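Local coordinates for periplasmic His/Glu/Gln/Arg/opine family-binding protein (Silicibacter pomeroyi, PDB 3I6V), which binds lysine in the cleft between its two lobes and probably serves as the periplasmic solute receptor of an amino-acid ABC transporter, at residues D28-E33 against T210-W215; G107-Q112 against S124-V129; N51-I56 against A70-T75. All blocks are in the same frame, centred on the assembly; numbering follows the deposited sequence.

Contact 1 (D28-E33 against T210-W215); sequences DGFERE and TMIKKW
One face of the Trp-215 indole lies against the backbone of Gly-29 and Phe-30 at the start of helix 30-42. Phe-30 CA stands 3.7 Å from the centroid of the five-membered ring of Trp-215, almost on the ring normal, and Gly-29 CA makes a second CH-pi contact over the six-membered ring. The phenyl group of Phe-30 turns its own edge toward the same indole in an offset edge-to-face pair, planes at 75°. At the indole edge, Trp-215 NE1 gives a nearly straight hydrogen bond of 2.8 Å, lying in the ring plane, to Glu-33 OE1. Lys-214 NZ reaches the same Glu-33 OE1 at 2.9 Å as a salt bridge, arriving from the opposite face of the carboxylate plane. Two donors thus grip one oxygen, which probably favours the charged carboxylate. With CG anti to the backbone N (chi1 -166°) and the chain extended beyond it, Glu-33 spans the gap to helix 207-216. Met-211 touches both Phe-30 and Glu-33: its CG meets Phe-30 CE1 at 3.5 Å, its CE lies near Glu-33 OE2, and its sulfur makes an oblique Met-aromatic contact with the Phe-30 ring. Gly-29 is the N-cap of helix 30-42, and helix 207-216 packs on this first turn, while Phe-30 also meets Phe-216 edge-to-face and touches Tyr-88 and Ile-89 of strand 83-89.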
# COMPACT_ATOMS: atom_id res chain seq x y z
N ASP A 28 -3.70 -0.35 13.03
CA ASP A 28 -5.09 -0.13 12.73
C ASP A 28 -5.19 0.01 11.21
O ASP A 28 -4.19 0.02 10.51
CB ASP A 28 -5.52 1.20 13.40
CG ASP A 28 -7.02 1.25 13.71
OD1 ASP A 28 -7.83 0.63 12.97
OD2 ASP A 28 -7.39 1.98 14.70
N GLY A 29 -6.41 0.12 10.69
CA GLY A 29 -6.59 0.28 9.26
C GLY A 29 -7.24 -0.93 8.61
O GLY A 29 -7.56 -1.91 9.25
N PHE A 30 -7.46 -0.82 7.30
CA PHE A 30 -8.02 -1.91 6.51
C PHE A 30 -7.32 -3.24 6.75
O PHE A 30 -7.95 -4.28 6.98
CB PHE A 30 -7.96 -1.54 5.01
CG PHE A 30 -8.36 -2.67 4.11
CD1 PHE A 30 -9.70 -3.03 3.98
CD2 PHE A 30 -7.40 -3.37 3.38
CE1 PHE A 30 -10.09 -4.07 3.14
CE2 PHE A 30 -7.76 -4.43 2.53
CZ PHE A 30 -9.10 -4.79 2.41
N GLU A 31 -6.00 -3.18 6.72
CA GLU A 31 -5.16 -4.34 6.82
C GLU A 31 -5.10 -4.95 8.21
O GLU A 31 -4.83 -6.14 8.33
CB GLU A 31 -3.75 -4.04 6.27
CG GLU A 31 -3.86 -3.86 4.75
CD GLU A 31 -2.60 -3.35 4.09
OE1 GLU A 31 -1.85 -2.56 4.72
OE2 GLU A 31 -2.37 -3.74 2.91
N ARG A 32 -5.34 -4.14 9.25
CA ARG A 32 -5.47 -4.70 10.59
C ARG A 32 -6.70 -5.59 10.61
O ARG A 32 -6.64 -6.72 11.08
CB ARG A 32 -5.68 -3.60 11.68
CG ARG A 32 -6.03 -4.18 13.07
CD ARG A 32 -4.81 -4.97 13.55
NE ARG A 32 -4.97 -5.77 14.78
CZ ARG A 32 -4.49 -5.41 15.97
NH1 ARG A 32 -3.87 -4.23 16.11
NH2 ARG A 32 -4.63 -6.22 17.02
N GLU A 33 -7.82 -5.05 10.16
CA GLU A 33 -9.06 -5.81 10.17
C GLU A 33 -8.95 -7.04 9.25
O GLU A 33 -9.40 -8.15 9.60
CB GLU A 33 -10.22 -4.94 9.70
CG GLU A 33 -11.56 -5.59 10.00
CD GLU A 33 -12.74 -4.81 9.47
OE1 GLU A 33 -12.65 -3.58 9.28
OE2 GLU A 33 -13.78 -5.45 9.24
N THR A 210 -17.13 -6.22 1.23
CA THR A 210 -17.72 -5.38 2.29
C THR A 210 -16.62 -4.63 3.01
O THR A 210 -16.74 -3.44 3.21
CB THR A 210 -18.54 -6.20 3.30
OG1 THR A 210 -19.52 -6.96 2.60
CG2 THR A 210 -19.26 -5.28 4.35
N MET A 211 -15.55 -5.34 3.41
CA MET A 211 -14.40 -4.70 4.06
C MET A 211 -13.78 -3.64 3.16
O MET A 211 -13.48 -2.55 3.62
CB MET A 211 -13.38 -5.76 4.54
CG MET A 211 -12.33 -5.27 5.53
SD MET A 211 -11.28 -6.54 6.21
CE MET A 211 -12.46 -7.67 6.95
N ILE A 212 -13.67 -3.92 1.86
CA ILE A 212 -13.11 -2.95 0.96
C ILE A 212 -13.96 -1.67 0.89
O ILE A 212 -13.42 -0.55 0.96
CB ILE A 212 -12.91 -3.52 -0.46
CG1 ILE A 212 -11.80 -4.60 -0.46
CG2 ILE A 212 -12.55 -2.38 -1.39
CD1 ILE A 212 -11.63 -5.32 -1.82
N LYS A 213 -15.27 -1.82 0.72
CA LYS A 213 -16.18 -0.66 0.65
C LYS A 213 -16.17 0.10 1.98
O LYS A 213 -16.09 1.31 1.99
CB LYS A 213 -17.61 -1.09 0.22
CG LYS A 213 -17.73 -1.45 -1.26
CD LYS A 213 -19.05 -2.16 -1.57
CE LYS A 213 -19.11 -2.59 -3.04
NZ LYS A 213 -19.75 -3.97 -3.18
N LYS A 214 -16.21 -0.62 3.11
CA LYS A 214 -16.12 0.01 4.44
C LYS A 214 -14.92 1.00 4.50
O LYS A 214 -15.08 2.18 4.88
CB LYS A 214 -16.02 -1.06 5.54
CG LYS A 214 -15.92 -0.49 6.95
CD LYS A 214 -15.63 -1.61 7.97
CE LYS A 214 -15.29 -1.01 9.35
NZ LYS A 214 -14.95 -2.10 10.31
N TRP A 215 -13.73 0.53 4.10
CA TRP A 215 -12.53 1.35 4.23
C TRP A 215 -12.21 2.28 3.04
O TRP A 215 -11.63 3.33 3.23
CB TRP A 215 -11.32 0.47 4.55
CG TRP A 215 -11.36 -0.09 5.93
CD1 TRP A 215 -11.91 -1.28 6.31
CD2 TRP A 215 -10.84 0.51 7.11
NE1 TRP A 215 -11.74 -1.47 7.66
CE2 TRP A 215 -11.09 -0.38 8.18
CE3 TRP A 215 -10.17 1.72 7.38
CZ2 TRP A 215 -10.70 -0.10 9.50
CZ3 TRP A 215 -9.79 2.00 8.69
CH2 TRP A 215 -10.06 1.10 9.73

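Contact 2 (G107-Q112 against S124-V129); sequences GIVAAQ and SGATLV. With LYS (lysine), chain B.
Ile-108 and Val-129 meet through single methyl branches, Ile-108 CG2 lying 3.7 Å from Val-129 CG1 on one face of a parallel strand pair. Val-129 holds CG1 between its backbone N and carbonyl carbon (chi1 56°), the more hindered site for a beta-branched residue in a strand, and this turns the methyl toward the neighbouring strand. The longer CG1 arm of Ile-108 runs beside Thr-127 CB. Ala-110 CB, on the same face, lies 4.3 Å from Val-129 CG1. Val-109 and Leu-128 project from the other face. Val-109 CG2 touches Ala-126 CB at 3.8 Å, and Leu-128 (chi1 169°, chi2 62°) brings CD1 to 3.9 Å from Ala-111 CB.

The backbones are joined in parallel fashion by four bonds: Thr-127 N to Gly-107 O (2.7 Å), Val-109 N to Thr-127 O, Val-129 N to Val-109 O and Ala-111 N to Val-129 O. Val-109, Thr-127 and Val-129 each use both N and O across the pair. CA-H...O contacts from Ile-108, Leu-128 and Ala-110 run alongside.

At the C-terminal end of strand 108-112 the extended Gln-112 side chain carries OE1 to the ligand lysine, accepting a bond of 2.7 Å from its NZ; Gln-112 NE2 is held by Glu-12 and by Ala-132 O, which fixes the amide's rotation. The pair belongs to a beta-alpha-beta unit: helix 116-123 makes the crossover and lays Ile-121, Ala-118 and Ala-122 on Val-109, Ala-111 and Leu-128, while strand 148-152 continues the sheet beyond strand 108-112.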
# COMPACT_ATOMS: atom_id res chain seq x y z
N GLY A 107 8.40 18.18 -14.06
CA GLY A 107 9.38 18.80 -13.16
C GLY A 107 9.86 17.84 -12.09
O GLY A 107 10.27 16.68 -12.39
N ILE A 108 9.84 18.31 -10.85
CA ILE A 108 10.29 17.51 -9.70
C ILE A 108 9.09 16.76 -9.13
O ILE A 108 8.13 17.39 -8.66
CB ILE A 108 10.96 18.38 -8.62
CG1 ILE A 108 12.31 18.91 -9.15
CG2 ILE A 108 11.17 17.57 -7.36
CD1 ILE A 108 12.81 20.17 -8.46
N VAL A 109 9.14 15.43 -9.21
CA VAL A 109 8.01 14.64 -8.73
C VAL A 109 8.46 13.80 -7.53
O VAL A 109 9.46 13.10 -7.59
CB VAL A 109 7.31 13.81 -9.85
CG1 VAL A 109 6.10 13.06 -9.30
CG2 VAL A 109 6.81 14.72 -10.98
N ALA A 110 7.75 13.97 -6.42
CA ALA A 110 8.01 13.21 -5.20
C ALA A 110 7.34 11.83 -5.31
O ALA A 110 6.23 11.69 -5.81
CB ALA A 110 7.44 13.96 -3.98
N ALA A 111 8.04 10.81 -4.81
CA ALA A 111 7.43 9.47 -4.69
C ALA A 111 8.10 8.79 -3.52
O ALA A 111 9.28 9.05 -3.21
CB ALA A 111 7.64 8.63 -5.98
N GLN A 112 7.37 7.90 -2.88
CA GLN A 112 7.98 7.07 -1.85
C GLN A 112 9.04 6.13 -2.40
O GLN A 112 8.85 5.49 -3.46
CB GLN A 112 6.91 6.30 -1.07
CG GLN A 112 7.50 5.43 0.08
CD GLN A 112 6.44 4.85 1.00
OE1 GLN A 112 5.31 4.66 0.61
NE2 GLN A 112 6.82 4.58 2.24
N SER A 124 10.38 7.83 -16.30
CA SER A 124 9.79 8.98 -17.01
C SER A 124 10.80 10.10 -17.17
O SER A 124 11.90 10.05 -16.62
CB SER A 124 8.58 9.53 -16.24
OG SER A 124 9.05 10.37 -15.17
N GLY A 125 10.43 11.12 -17.94
CA GLY A 125 11.27 12.32 -18.04
C GLY A 125 11.32 13.19 -16.77
O GLY A 125 12.29 13.95 -16.56
N ALA A 126 10.30 13.09 -15.92
CA ALA A 126 10.29 13.87 -14.65
C ALA A 126 11.57 13.63 -13.87
O ALA A 126 12.26 12.64 -14.10
CB ALA A 126 9.06 13.53 -13.82
N THR A 127 11.91 14.57 -12.98
CA THR A 127 13.00 14.38 -12.03
C THR A 127 12.41 13.75 -10.75
O THR A 127 11.49 14.30 -10.14
CB THR A 127 13.69 15.72 -11.73
OG1 THR A 127 14.38 16.14 -12.91
CG2 THR A 127 14.72 15.60 -10.59
N LEU A 128 12.93 12.57 -10.37
CA LEU A 128 12.41 11.85 -9.21
C LEU A 128 13.10 12.30 -7.93
O LEU A 128 14.31 12.30 -7.86
CB LEU A 128 12.67 10.34 -9.38
CG LEU A 128 12.43 9.44 -8.16
CD1 LEU A 128 11.01 9.47 -7.69
CD2 LEU A 128 12.88 7.98 -8.42
N VAL A 129 12.33 12.65 -6.91
CA VAL A 129 12.88 12.69 -5.56
C VAL A 129 12.14 11.68 -4.65
O VAL A 129 10.90 11.69 -4.55
CB VAL A 129 12.94 14.16 -4.96
CG1 VAL A 129 11.57 14.82 -4.98
CG2 VAL A 129 13.54 14.17 -3.54
N LYS B . 1.30 -0.24 -4.03
CA LYS B . 2.55 0.55 -4.28
C LYS B . 3.77 -0.34 -4.30
O LYS B . 3.64 -1.52 -3.96
CB LYS B . 2.71 1.66 -3.21
CG LYS B . 2.99 1.15 -1.80
CD LYS B . 3.05 2.36 -0.80
CE LYS B . 3.42 1.93 0.67
NZ LYS B . 3.36 3.16 1.61
OXT LYS B . 4.90 0.12 -4.63

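Contact 3 (N51-I56 against A70-T75). With LYS (lysine), chain B.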
# COMPACT_ATOMS: atom_id res chain seq x y z
N ASN A 51 7.23 -2.08 10.74
CA ASN A 51 8.56 -1.98 10.16
C ASN A 51 8.54 -0.88 9.11
O ASN A 51 7.56 -0.77 8.39
CB ASN A 51 8.98 -3.33 9.52
CG ASN A 51 10.46 -3.41 9.25
OD1 ASN A 51 11.20 -3.98 10.04
ND2 ASN A 51 10.91 -2.80 8.17
N ASP A 52 9.62 -0.09 8.99
CA ASP A 52 9.65 0.97 7.99
C ASP A 52 9.60 0.31 6.58
O ASP A 52 10.10 -0.81 6.37
CB ASP A 52 10.93 1.84 8.08
CG ASP A 52 11.02 2.65 9.40
OD1 ASP A 52 12.13 3.08 9.74
OD2 ASP A 52 10.00 2.86 10.10
N TRP A 53 9.01 1.05 5.66
CA TRP A 53 8.85 0.60 4.27
C TRP A 53 10.18 0.26 3.60
O TRP A 53 10.30 -0.79 2.98
CB TRP A 53 8.08 1.64 3.46
CG TRP A 53 7.88 1.21 2.04
CD1 TRP A 53 8.64 1.57 0.96
CD2 TRP A 53 6.91 0.26 1.55
NE1 TRP A 53 8.18 0.94 -0.17
CE2 TRP A 53 7.12 0.14 0.16
CE3 TRP A 53 5.86 -0.46 2.16
CZ2 TRP A 53 6.32 -0.69 -0.65
CZ3 TRP A 53 5.05 -1.28 1.36
CH2 TRP A 53 5.28 -1.38 -0.03
N ASP A 54 11.20 1.13 3.77
CA ASP A 54 12.51 0.94 3.12
C ASP A 54 13.12 -0.43 3.37
O ASP A 54 13.77 -1.02 2.48
CB ASP A 54 13.53 2.01 3.59
CG ASP A 54 13.13 3.43 3.18
OD1 ASP A 54 12.12 3.57 2.46
OD2 ASP A 54 13.82 4.42 3.59
N SER A 55 12.90 -0.97 4.55
CA SER A 55 13.54 -2.23 4.89
C SER A 55 12.51 -3.37 5.10
O SER A 55 12.86 -4.40 5.63
CB SER A 55 14.38 -2.02 6.18
OG SER A 55 13.52 -1.62 7.25
N ILE A 56 11.25 -3.19 4.68
CA ILE A 56 10.20 -4.17 5.00
C ILE A 56 10.42 -5.52 4.30
O ILE A 56 10.11 -6.58 4.87
CB ILE A 56 8.76 -3.60 4.76
CG1 ILE A 56 7.73 -4.36 5.59
CG2 ILE A 56 8.42 -3.49 3.22
CD1 ILE A 56 6.42 -3.55 5.82
N ALA A 70 0.87 -4.61 3.73
CA ALA A 70 1.32 -3.21 3.83
C ALA A 70 1.10 -2.50 2.50
O ALA A 70 1.98 -1.78 2.02
CB ALA A 70 2.85 -3.17 4.22
N GLY A 71 -0.08 -2.70 1.91
CA GLY A 71 -0.43 -2.07 0.62
C GLY A 71 0.57 -2.32 -0.50
O GLY A 71 0.73 -1.47 -1.37
N MET A 72 1.23 -3.48 -0.49
CA MET A 72 2.35 -3.78 -1.42
C MET A 72 1.78 -4.42 -2.69
O MET A 72 1.17 -5.48 -2.60
CB MET A 72 3.35 -4.76 -0.78
CG MET A 72 4.65 -5.08 -1.66
SD MET A 72 5.88 -6.11 -0.83
CE MET A 72 6.72 -4.83 0.07
N SER A 73 1.99 -3.77 -3.84
CA SER A 73 1.59 -4.33 -5.12
C SER A 73 2.39 -5.56 -5.47
O SER A 73 3.62 -5.62 -5.25
CB SER A 73 1.79 -3.30 -6.23
OG SER A 73 0.85 -2.23 -6.06
N ILE A 74 1.70 -6.54 -6.04
CA ILE A 74 2.35 -7.75 -6.55
C ILE A 74 3.12 -7.35 -7.82
O ILE A 74 2.52 -6.81 -8.72
CB ILE A 74 1.31 -8.80 -6.89
CG1 ILE A 74 0.64 -9.32 -5.63
CG2 ILE A 74 1.97 -10.03 -7.62
CD1 ILE A 74 -0.77 -9.95 -5.89
N THR A 75 4.44 -7.56 -7.88
CA THR A 75 5.19 -7.27 -9.10
C THR A 75 6.22 -8.37 -9.38
O THR A 75 6.63 -9.10 -8.45
CB THR A 75 5.98 -5.96 -9.05
OG1 THR A 75 7.09 -6.14 -8.15
CG2 THR A 75 5.09 -4.79 -8.58
N LYS B . 1.30 -0.24 -4.03
CA LYS B . 2.55 0.55 -4.28
C LYS B . 3.77 -0.34 -4.30
O LYS B . 3.64 -1.52 -3.96
CB LYS B . 2.71 1.66 -3.21
CG LYS B . 2.99 1.15 -1.80
CD LYS B . 3.05 2.36 -0.80
CE LYS B . 3.42 1.93 0.67
NZ LYS B . 3.36 3.16 1.61
OXT LYS B . 4.90 0.12 -4.63
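The two loops keep their backbones well apart, the nearest CA atoms being those of Trp-53 and Ala-70 at 8.5 Å, so side chains bridge the gap. Trp-53 does most of it. Its CG is anti to the backbone N (chi1 -179°), which carries the indole toward 70-75 until CZ3 stands 3.2 Å from Ala-70 O and CH2 meets Met-72 CE at 3.7 Å; both partners lie oblique to the ring. Met-72 is extended through chi2 and bent at chi3, so that Met-72 CE touches both Trp-53 CH2 and, at 3.8 Å, Ile-56 CG2. Ile-56 and Met-72 lie alongside one another, pointing opposite ways. Ile-56 reaches Ala-70 with its other end, CD1 to CB at 3.9 Å, and its CG2 lies toward the rim of one indole face.

The opposite indole face carries the aliphatic chain of the bound lysine, CE lying 3.7 Å from Trp-53 CZ3. This is part of the ligand pocket of a family 3 solute-binding protein, consistent with the ligand-closed state of periplasmic binding proteins. The segment 70-75 helps hold the other end of the ligand: its alpha-amino N donates to both Gly-71 O and Ser-73 OG, and its carboxylate O receives Ser-73 N at 2.8 Å in a bond of 164°. Gly-71 has positive phi, a conformation favoured by glycine. Behind this first shell, Glu-31 accepts from Gly-71 N, and Trp-53 NE1 donates to Ala-114 O, pinning the indole's orientation. Arg-78, which also bonds the ligand, packs on both Trp-53 and Met-72 and donates to Ser-73 O.

How the contacts relate
Along the chain contact 3 closes before contact 2 opens, and contact 1 encloses both in sequence, bringing helix 207-216 back to helix 30-42 near the start of the protein. Contacts 1 and 2 are the most widely separated, with centres 30 Å apart and the middle of the molecule between them; they do not touch. Contact 3 stands between them, its centre 18 Å from that of contact 1 and 20 Å from that of contact 2, and it touches each, the first through Glu-31 and the second through Gln-112. The bound lysine touches contacts 2 and 3, consistent with a ligand that helps hold the two lobes together.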